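Local structure of phospholyase (Arthrobacter aurescens, 5G4I) at residues V97-A100 with E101-S105; F115-S119 with G120-N124; V277-G280 with K281-N285. The protein acts as a pyridoxal-phosphate-dependent phospholyase on a class III transaminase scaffold, probably splitting ethanolamine phosphate into acetaldehyde, ammonia and phosphate. All blocks are in the same frame, centred on the assembly; numbering follows the deposited sequence.

Contact 1. Residues V97-A100 with E101-S105; sequences VEYA and EALLS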
ATOM      1  N   VAL A  97       5.042  15.013 -11.730  1.00 12.17           N
ATOM      2  CA  VAL A  97       6.389  15.365 -12.222  1.00 13.13           C
ATOM      3  C   VAL A  97       7.029  16.427 -11.338  1.00 12.82           C
ATOM      4  O   VAL A  97       8.227  16.360 -11.002  1.00 12.44           O
ATOM      5  CB  VAL A  97       6.301  15.794 -13.716  1.00 13.43           C
ATOM      6  CG1 VAL A  97       7.698  16.190 -14.255  1.00 14.48           C
ATOM      7  CG2 VAL A  97       5.813  14.615 -14.511  1.00 16.05           C
ATOM      8  N   GLU A  98       6.258  17.455 -10.976  1.00 12.37           N
ATOM      9  CA  GLU A  98       6.710  18.491 -10.081  1.00 13.09           C
ATOM     10  C   GLU A  98       7.188  17.891  -8.728  1.00 11.41           C
ATOM     11  O   GLU A  98       8.247  18.234  -8.183  1.00 11.87           O
ATOM     12  CB  GLU A  98       5.631  19.518  -9.780  1.00 14.93           C
ATOM     13  CG  GLU A  98       5.246  20.350 -10.979  1.00 20.69           C
ATOM     14  CD  GLU A  98       3.846  21.007 -10.855  1.00 29.99           C
ATOM     15  OE1 GLU A  98       3.193  21.004  -9.732  1.00 23.73           O
ATOM     16  OE2 GLU A  98       3.425  21.544 -11.950  1.00 32.90           O
ATOM     17  N   TYR A  99       6.378  16.979  -8.183  1.00 10.86           N
ATOM     18  CA  TYR A  99       6.785  16.328  -6.924  1.00 10.91           C
ATOM     19  C   TYR A  99       8.048  15.443  -7.095  1.00 10.08           C
ATOM     20  O   TYR A  99       8.923  15.544  -6.222  1.00 10.96           O
ATOM     21  CB  TYR A  99       5.615  15.472  -6.331  1.00 11.23           C
ATOM     22  CG  TYR A  99       5.954  14.848  -5.001  1.00 11.17           C
ATOM     23  CD1 TYR A  99       6.576  15.547  -3.962  1.00 10.91           C
ATOM     24  CD2 TYR A  99       5.682  13.525  -4.785  1.00 15.16           C
ATOM     25  CE1 TYR A  99       6.951  14.946  -2.755  1.00 11.53           C
ATOM     26  CE2 TYR A  99       5.937  12.912  -3.519  1.00 15.43           C
ATOM     27  CZ  TYR A  99       6.589  13.643  -2.532  1.00 15.43           C
ATOM     28  OH  TYR A  99       6.930  13.053  -1.293  1.00 19.49           O
ATOM     29  N   ALA A 100       8.129  14.642  -8.158  1.00 10.17           N
ATOM     30  CA  ALA A 100       9.299  13.832  -8.395  1.00 11.04           C
ATOM     31  C   ALA A 100      10.561  14.704  -8.518  1.00 11.41           C
ATOM     32  O   ALA A 100      11.603  14.381  -7.959  1.00 11.15           O
ATOM     33  CB  ALA A 100       9.128  12.968  -9.668  1.00 12.07           C
ATOM     34  N   GLU A 101      10.484  15.817  -9.261  1.00 11.59           N
ATOM     35  CA  GLU A 101      11.596  16.753  -9.341  1.00 11.49           C
ATOM     36  C   GLU A 101      12.008  17.316  -7.951  1.00 11.66           C
ATOM     37  O   GLU A 101      13.243  17.372  -7.601  1.00 12.50           O
ATOM     38  CB  GLU A 101      11.304  17.892 -10.355  1.00 11.86           C
ATOM     39  CG  GLU A 101      11.291  17.364 -11.793  1.00 12.89           C
ATOM     40  CD  GLU A 101      10.784  18.411 -12.784  1.00 16.17           C
ATOM     41  OE1 GLU A 101       9.966  19.302 -12.439  1.00 19.86           O
ATOM     42  OE2 GLU A 101      11.009  18.198 -13.995  1.00 18.35           O
ATOM     43  N   ALA A 102      11.044  17.688  -7.136  1.00 10.26           N
ATOM     44  CA  ALA A 102      11.316  18.250  -5.824  1.00 11.45           C
ATOM     45  C   ALA A 102      11.954  17.197  -4.884  1.00 10.78           C
ATOM     46  O   ALA A 102      12.953  17.496  -4.157  1.00 11.07           O
ATOM     47  CB  ALA A 102      10.079  18.831  -5.146  1.00 11.29           C
ATOM     48  N   LEU A 103      11.423  15.964  -4.889  1.00 10.30           N
ATOM     49  CA  LEU A 103      11.986  14.935  -4.032  1.00 10.55           C
ATOM     50  C   LEU A 103      13.402  14.517  -4.496  1.00 10.05           C
ATOM     51  O   LEU A 103      14.319  14.367  -3.647  1.00 10.65           O
ATOM     52  CB  LEU A 103      10.993  13.747  -3.949  1.00 12.25           C
ATOM     53  CG  LEU A 103      11.455  12.557  -3.098  1.00 13.48           C
ATOM     54  CD1 LEU A 103      11.585  12.958  -1.634  1.00 13.44           C
ATOM     55  CD2 LEU A 103      10.331  11.480  -3.260  1.00 13.98           C
ATOM     56  N   LEU A 104      13.558  14.370  -5.813  1.00 10.09           N
ATOM     57  CA  LEU A 104      14.880  13.923  -6.317  1.00  9.42           C
ATOM     58  C   LEU A 104      15.947  15.009  -6.140  1.00 11.09           C
ATOM     59  O   LEU A 104      17.153  14.675  -6.043  1.00 12.79           O
ATOM     60  CB  LEU A 104      14.739  13.428  -7.739  1.00 10.59           C
ATOM     61  CG  LEU A 104      13.995  12.084  -7.952  1.00 11.27           C
ATOM     62  CD1 LEU A 104      13.625  11.853  -9.399  1.00 11.53           C
ATOM     63  CD2 LEU A 104      14.796  10.914  -7.356  1.00 13.40           C
ATOM     64  N   SER A 105      15.549  16.266  -6.028  1.00 11.11           N
ATOM     65  CA  SER A 105      16.532  17.376  -5.778  1.00 11.47           C
ATOM     66  C   SER A 105      17.153  17.244  -4.376  1.00 11.77           C
ATOM     67  O   SER A 105      18.134  17.892  -4.041  1.00 12.66           O
ATOM     68  CB  SER A 105      15.870  18.764  -5.915  1.00 13.02           C
ATOM     69  OG  SER A 105      14.999  19.113  -4.806  1.00 17.47           O
TER
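V97 and E101 lie one turn apart on helix 94-104, an alpha-helix whose later turns lie between the protein's own core and the second subunit. The backbone bond from E101 N to V97 O, 2.9 Å long, is one of four in this stretch, with A102 to E98, L103 to Y99 and L104 to A100. E101 leaves the helix with CG beside its own backbone N (chi1 -69°), which lays CG over V97 O at 3.3 Å and lets the extended chain slant across V97. There V97 CG1 comes to 3.9 Å from E101 OE2, a methyl against a carboxylate oxygen. The charge has its true mate elsewhere: OE1 forms a salt bridge with R22 of the second subunit, a sensible use of an acid on the dimer-facing side. A100, small enough for close approach, packs on T26 of that subunit and on L114. Facing inward, the Y99 ring lies oblique to L103, its CE1 4.4 Å from L103 CB, and the aromatic ring and the leucine branch suit the buried side against strand 113-117. Just past L104, the S105 hydroxyl turns back on the chain, OG donating to A102 O at 2.7 Å.

Contact 2. Residues F115-S119 with G120-N124; sequences FLTNS and GSEAN. With PLP (pyridoxal-5'-phosphate), chain C.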
ATOM      1  N   PHE A 115      10.267   5.328  -7.974  1.00 10.45           N
ATOM      2  CA  PHE A 115       8.989   4.595  -8.022  1.00 10.14           C
ATOM      3  C   PHE A 115       8.146   5.111  -6.819  1.00 10.49           C
ATOM      4  O   PHE A 115       8.587   4.976  -5.647  1.00 12.78           O
ATOM      5  CB  PHE A 115       9.175   3.095  -7.824  1.00  9.94           C
ATOM      6  CG  PHE A 115       9.987   2.357  -8.882  1.00 11.39           C
ATOM      7  CD1 PHE A 115      11.340   2.221  -8.766  1.00 12.97           C
ATOM      8  CD2 PHE A 115       9.332   1.766  -9.941  1.00 10.86           C
ATOM      9  CE1 PHE A 115      12.064   1.479  -9.761  1.00 12.92           C
ATOM     10  CE2 PHE A 115      10.016   1.052 -10.922  1.00 12.32           C
ATOM     11  CZ  PHE A 115      11.398   0.927 -10.819  1.00 12.43           C
ATOM     12  N   LEU A 116       6.956   5.599  -7.060  1.00 10.26           N
ATOM     13  CA  LEU A 116       6.089   5.982  -5.942  1.00  9.47           C
ATOM     14  C   LEU A 116       5.206   4.753  -5.518  1.00  9.83           C
ATOM     15  O   LEU A 116       4.885   3.870  -6.338  1.00  9.44           O
ATOM     16  CB  LEU A 116       5.203   7.170  -6.373  1.00 10.99           C
ATOM     17  CG  LEU A 116       5.944   8.500  -6.371  1.00 11.35           C
ATOM     18  CD1 LEU A 116       5.257   9.576  -7.224  1.00 12.67           C
ATOM     19  CD2 LEU A 116       6.134   9.064  -4.962  1.00 11.34           C
ATOM     20  N   THR A 117       4.800   4.765  -4.221  1.00  8.85           N
ATOM     21  CA  THR A 117       3.941   3.735  -3.651  1.00  8.89           C
ATOM     22  C   THR A 117       2.956   4.441  -2.698  1.00  9.09           C
ATOM     23  O   THR A 117       2.941   5.684  -2.610  1.00  9.74           O
ATOM     24  CB  THR A 117       4.731   2.627  -2.885  1.00  9.35           C
ATOM     25  OG1 THR A 117       5.222   3.198  -1.649  1.00  9.86           O
ATOM     26  CG2 THR A 117       5.833   1.985  -3.737  1.00 10.67           C
ATOM     27  N   ASN A 118       2.151   3.643  -1.947  1.00  8.95           N
ATOM     28  CA  ASN A 118       1.156   4.225  -1.011  1.00  9.88           C
ATOM     29  C   ASN A 118       1.529   3.982   0.494  1.00 11.34           C
ATOM     30  O   ASN A 118       0.743   4.271   1.390  1.00 11.30           O
ATOM     31  CB  ASN A 118      -0.244   3.727  -1.324  1.00 11.81           C
ATOM     32  CG  ASN A 118      -0.592   3.814  -2.788  1.00 11.10           C
ATOM     33  OD1 ASN A 118      -0.621   2.732  -3.504  1.00 13.11           O
ATOM     34  ND2 ASN A 118      -0.735   4.963  -3.308  1.00  9.18           N
ATOM     35  N   SER A 119       2.646   3.283   0.747  1.00  9.54           N
ATOM     36  CA  SER A 119       3.025   2.911   2.143  1.00  9.59           C
ATOM     37  C   SER A 119       4.529   2.552   2.214  1.00  9.43           C
ATOM     38  O   SER A 119       5.146   2.177   1.181  1.00  9.39           O
ATOM     39  CB  SER A 119       2.201   1.756   2.687  1.00  9.26           C
ATOM     40  OG  SER A 119       2.532   0.515   2.048  1.00 10.13           O
ATOM     41  N   GLY A 120       5.090   2.579   3.407  1.00 10.47           N
ATOM     42  CA  GLY A 120       6.485   2.072   3.613  1.00 10.33           C
ATOM     43  C   GLY A 120       6.574   0.617   3.304  1.00  9.72           C
ATOM     44  O   GLY A 120       7.618   0.157   2.713  1.00  9.67           O
ATOM     45  N   SER A 121       5.579  -0.216   3.709  1.00  9.39           N
ATOM     46  CA  SER A 121       5.642  -1.703   3.357  1.00  8.98           C
ATOM     47  C   SER A 121       5.673  -1.863   1.852  1.00  8.97           C
ATOM     48  O   SER A 121       6.402  -2.747   1.326  1.00  9.03           O
ATOM     49  CB  SER A 121       4.476  -2.543   4.037  1.00 10.39           C
ATOM     50  OG  SER A 121       4.637  -2.571   5.441  1.00 10.82           O
ATOM     51  N   GLU A 122       4.827  -1.146   1.120  1.00  8.39           N
ATOM     52  CA  GLU A 122       4.842  -1.275  -0.382  1.00  9.11           C
ATOM     53  C   GLU A 122       6.218  -0.918  -0.888  1.00  8.34           C
ATOM     54  O   GLU A 122       6.718  -1.569  -1.872  1.00  8.95           O
ATOM     55  CB  GLU A 122       3.745  -0.464  -1.076  1.00  9.83           C
ATOM     56  CG  GLU A 122       2.334  -0.980  -0.987  1.00 10.76           C
ATOM     57  CD  GLU A 122       1.408  -0.353  -2.056  1.00 10.70           C
ATOM     58  OE1 GLU A 122       1.465   0.912  -2.328  1.00 10.72           O
ATOM     59  OE2 GLU A 122       0.572  -1.129  -2.683  1.00 12.47           O
ATOM     60  N   ALA A 123       6.847   0.104  -0.309  1.00  8.62           N
ATOM     61  CA  ALA A 123       8.191   0.532  -0.800  1.00  8.85           C
ATOM     62  C   ALA A 123       9.233  -0.580  -0.541  1.00  8.53           C
ATOM     63  O   ALA A 123      10.049  -0.941  -1.438  1.00  8.95           O
ATOM     64  CB  ALA A 123       8.600   1.865  -0.203  1.00  9.15           C
ATOM     65  N   ASN A 124       9.314  -1.097   0.676  1.00  8.68           N
ATOM     66  CA  ASN A 124      10.317  -2.131   0.982  1.00  8.86           C
ATOM     67  C   ASN A 124      10.003  -3.426   0.220  1.00  8.96           C
ATOM     68  O   ASN A 124      10.974  -4.099  -0.239  1.00  9.53           O
ATOM     69  CB  ASN A 124      10.420  -2.408   2.498  1.00  8.97           C
ATOM     70  CG  ASN A 124      11.224  -1.379   3.254  1.00 10.63           C
ATOM     71  OD1 ASN A 124      12.235  -0.884   2.729  1.00  9.93           O
ATOM     72  ND2 ASN A 124      10.883  -1.137   4.499  1.00 11.92           N
TER
HETATM   73  N1  PLP C1441      10.139   0.339   7.991  1.00 12.73           N
HETATM   74  C2  PLP C1441      10.300   1.119   9.087  1.00 16.30           C
HETATM   75  C2A PLP C1441      11.686   1.446   9.580  1.00 18.70           C
HETATM   76  C3  PLP C1441       9.115   1.655   9.803  1.00 20.17           C
HETATM   77  O3  PLP C1441       9.252   2.441  10.906  1.00 23.21           O
HETATM   78  C4  PLP C1441       7.780   1.301   9.272  1.00 16.83           C
HETATM   79  C4A PLP C1441       6.539   1.786   9.917  1.00 22.92           C
HETATM   80  C5  PLP C1441       7.740   0.440   8.066  1.00 16.54           C
HETATM   81  C6  PLP C1441       8.934   0.008   7.495  1.00 15.60           C
HETATM   82  C5A PLP C1441       6.415   0.033   7.462  1.00 17.92           C
HETATM   83  O4P PLP C1441       5.620   1.193   7.233  1.00 15.90           O
HETATM   84  P   PLP C1441       4.060   1.053   6.855  1.00 13.70           P
HETATM   85  O1P PLP C1441       3.391   0.760   8.177  1.00 13.28           O
HETATM   86  O2P PLP C1441       3.707   2.397   6.262  1.00 17.26           O
HETATM   87  O3P PLP C1441       4.026  -0.091   5.871  1.00 16.56           O
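S119 leads into G120 and S121 at the N-terminus of helix 120-135, where the cofactor phosphate is held. S121 grips O3P of PLP twice, through its backbone N at 2.7 Å and through OG at 2.6 Å, while G120 N donates to O2P at 3.2 Å. Glycine suits its place because a beta carbon there would run into PLP O4P. Behind this first shell S119 is the N-cap: with OG folded back between its own N and carbonyl carbon (chi1 70°), it accepts from E122 N at 3.0 Å. S119 O is gripped from opposite faces, by A123 N at 3.1 Å and by T117 OG1 at 3.0 Å. E122 reaches back along the turn, and N118 N meets its OE1 nearly along the C-O axis at 2.8 Å; OE1 also takes N310 ND2, and OE2 bonds S119 OG of the second subunit, a reciprocal pairing in which this chain's S119 OG bonds E122 OE2 of that subunit. Replacing E122 by an alanine is likely to leave N118 N without its acceptor and the neighbouring subunit's S119 OG without its carboxylate mate. Backbone N-H groups and the helix dipole at this end are likely to stabilise the phosphate's negative charge.

Contact 3. Residues V277-G280 with K281-N285; sequences VTMG and KPMGN. With PLP (pyridoxal-5'-phosphate), chain C.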
ATOM      1  N   VAL A 277      16.765   3.415  -1.813  1.00  8.15           N
ATOM      2  CA  VAL A 277      16.331   4.181  -0.582  1.00  9.24           C
ATOM      3  C   VAL A 277      14.805   4.113  -0.502  1.00  9.51           C
ATOM      4  O   VAL A 277      14.134   4.433  -1.476  1.00 10.42           O
ATOM      5  CB  VAL A 277      16.827   5.665  -0.593  1.00  9.33           C
ATOM      6  CG1 VAL A 277      16.386   6.352   0.670  1.00 10.72           C
ATOM      7  CG2 VAL A 277      18.322   5.729  -0.747  1.00 11.20           C
ATOM      8  N   THR A 278      14.302   3.621   0.632  1.00  8.17           N
ATOM      9  CA  THR A 278      12.812   3.510   0.806  1.00  8.42           C
ATOM     10  C   THR A 278      12.353   4.535   1.856  1.00  8.29           C
ATOM     11  O   THR A 278      13.073   4.938   2.754  1.00  9.16           O
ATOM     12  CB  THR A 278      12.427   2.064   1.207  1.00  8.15           C
ATOM     13  OG1 THR A 278      13.094   1.745   2.420  1.00  8.68           O
ATOM     14  CG2 THR A 278      12.817   1.052   0.123  1.00  9.35           C
ATOM     15  N   MET A 279      11.081   4.928   1.753  1.00  8.88           N
ATOM     16  CA  MET A 279      10.529   5.986   2.624  1.00  9.56           C
ATOM     17  C   MET A 279       9.001   5.784   2.718  1.00  8.84           C
ATOM     18  O   MET A 279       8.345   5.081   1.931  1.00  8.82           O
ATOM     19  CB  MET A 279      10.953   7.346   2.128  1.00 11.96           C
ATOM     20  CG  MET A 279      10.434   7.633   0.824  1.00 12.14           C
ATOM     21  SD  MET A 279      11.278   9.096  -0.019  1.00 15.94           S
ATOM     22  CE  MET A 279      12.697   8.737  -0.167  1.00 13.31           C
ATOM     23  N   GLY A 280       8.425   6.483   3.712  1.00  9.01           N
ATOM     24  CA  GLY A 280       6.973   6.416   4.000  1.00 10.79           C
ATOM     25  C   GLY A 280       6.713   7.410   5.140  1.00 12.57           C
ATOM     26  O   GLY A 280       7.133   8.577   5.101  1.00 14.04           O
ATOM     27  N   LYS A 281       6.071   6.921   6.219  1.00 11.83           N
ATOM     28  CA  LYS A 281       5.537   7.675   7.391  1.00 10.94           C
ATOM     29  C   LYS A 281       5.369   9.201   7.169  1.00 10.33           C
ATOM     30  O   LYS A 281       4.242   9.656   6.840  1.00 11.36           O
ATOM     31  CB  LYS A 281       6.186   7.187   8.673  1.00 11.71           C
ATOM     32  CG  LYS A 281       5.656   5.822   9.163  1.00 13.17           C
ATOM     33  CD  LYS A 281       6.234   5.394  10.547  1.00 16.80           C
ATOM     34  CE  LYS A 281       5.688   4.015  11.125  1.00 16.49           C
ATOM     35  NZ  LYS A 281       6.668   2.988  10.676  1.00 22.06           N
ATOM     36  N   PRO A 282       6.385  10.045   7.545  1.00 12.35           N
ATOM     37  CA  PRO A 282       6.172  11.504   7.384  1.00 11.63           C
ATOM     38  C   PRO A 282       5.792  12.068   6.042  1.00 10.40           C
ATOM     39  O   PRO A 282       5.395  13.269   5.963  1.00 10.79           O
ATOM     40  CB  PRO A 282       7.592  12.086   7.760  1.00 11.75           C
ATOM     41  CG  PRO A 282       8.503  10.958   7.343  1.00 12.64           C
ATOM     42  CD  PRO A 282       7.793   9.759   7.853  1.00 12.34           C
ATOM     43  N   MET A 283       6.103  11.365   4.942  1.00 10.77           N
ATOM     44  CA  MET A 283       6.217  12.074   3.660  1.00 11.69           C
ATOM     45  C   MET A 283       5.021  12.857   3.155  1.00 10.13           C
ATOM     46  O   MET A 283       5.154  13.875   2.443  1.00 10.67           O
ATOM     47  CB  MET A 283       6.844  11.246   2.562  1.00 19.61           C
ATOM     48  CG  MET A 283       6.072  10.384   1.855  1.00 17.72           C
ATOM     49  SD  MET A 283       7.060   9.204   0.746  1.00 14.71           S
ATOM     50  CE  MET A 283       7.461   9.991  -0.647  1.00 17.48           C
ATOM     51  N   GLY A 284       3.781  12.451   3.559  1.00 10.05           N
ATOM     52  CA  GLY A 284       2.541  13.157   3.232  1.00 10.35           C
ATOM     53  C   GLY A 284       1.751  13.726   4.427  1.00  9.01           C
ATOM     54  O   GLY A 284       0.558  14.013   4.300  1.00 10.22           O
ATOM     55  N   ASN A 285       2.432  13.865   5.565  1.00  9.70           N
ATOM     56  CA  ASN A 285       1.811  14.387   6.814  1.00  8.68           C
ATOM     57  C   ASN A 285       0.713  13.500   7.408  1.00 11.10           C
ATOM     58  O   ASN A 285      -0.049  13.969   8.260  1.00 11.99           O
ATOM     59  CB  ASN A 285       1.307  15.816   6.707  1.00  9.11           C
ATOM     60  CG  ASN A 285       1.486  16.595   8.039  1.00 10.82           C
ATOM     61  OD1 ASN A 285       2.580  16.555   8.615  1.00 10.62           O
ATOM     62  ND2 ASN A 285       0.467  17.336   8.483  1.00 12.28           N
TER
HETATM   63  N1  PLP C1441      10.139   0.339   7.991  1.00 12.73           N
HETATM   64  C2  PLP C1441      10.300   1.119   9.087  1.00 16.30           C
HETATM   65  C2A PLP C1441      11.686   1.446   9.580  1.00 18.70           C
HETATM   66  C3  PLP C1441       9.115   1.655   9.803  1.00 20.17           C
HETATM   67  O3  PLP C1441       9.252   2.441  10.906  1.00 23.21           O
HETATM   68  C4  PLP C1441       7.780   1.301   9.272  1.00 16.83           C
HETATM   69  C4A PLP C1441       6.539   1.786   9.917  1.00 22.92           C
HETATM   70  C5  PLP C1441       7.740   0.440   8.066  1.00 16.54           C
HETATM   71  C6  PLP C1441       8.934   0.008   7.495  1.00 15.60           C
HETATM   72  C5A PLP C1441       6.415   0.033   7.462  1.00 17.92           C
HETATM   73  O4P PLP C1441       5.620   1.193   7.233  1.00 15.90           O
HETATM   74  P   PLP C1441       4.060   1.053   6.855  1.00 13.70           P
HETATM   75  O1P PLP C1441       3.391   0.760   8.177  1.00 13.28           O
HETATM   76  O2P PLP C1441       3.707   2.397   6.262  1.00 17.26           O
HETATM   77  O3P PLP C1441       4.026  -0.091   5.871  1.00 16.56           O
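M279 and M283 pack at about a right angle behind the lysine that carries the cofactor in the fold type I architecture of the class III aminotransferase family, M279 CG lying 3.7 Å from M283 SD. M279 closes strand 276-279, and its side chain runs in nearly the reverse direction to that of K281, so that the flexible thioethers fill the apolar side against A291, Y99 and L103 while the lysine enters the active site. K281 is extended as far as CE and turns at its last torsion (chi4 93°), bringing NZ to the cofactor. K281 NZ and PLP C4A are covalently joined at 1.4 Å, as in the internal aldimine of PLP enzymes. NZ also makes a weak hydrogen bond to the phenolic O3 of PLP at 2.7 Å, which would tend to keep the imine close to the plane of the pyridine ring. Between these opposed side chains the backbone makes a tight turn. G280 adopts a backbone conformation in which a beta carbon would collide with K281 N, which is consistent with a glycine there. P282 has no N-H to offer, and its CD rests 3.1 Å from G280 O. That oxygen is taken instead by M283 N, which approaches G280 O at 3.0 Å from above the carbonyl plane, 36° out of it.

Overall arrangement
Contact 3 lies deepest, its centre about 9 Å from that of the chain; contact 2 is also buried, whereas contact 1, about 22 Å out, is partly open. Contacts 2 and 3 serve two different groups of one cofactor, backbone N-H groups and a serine hydroxyl at the phosphate and a covalent nitrogen at C4A, and both start from strands of the same mixed sheet. N124 OD1 and T278 OG1 join them by a probable hydrogen bond of 2.8 Å. Contact 1 stays away from PLP and backs both: Y99 packs on L116, and L103 CD2 lies 4.1 Å from M279 SD. The second subunit borders all three, by salt bridge in contact 1 and by a serine-glutamate pair in contact 2.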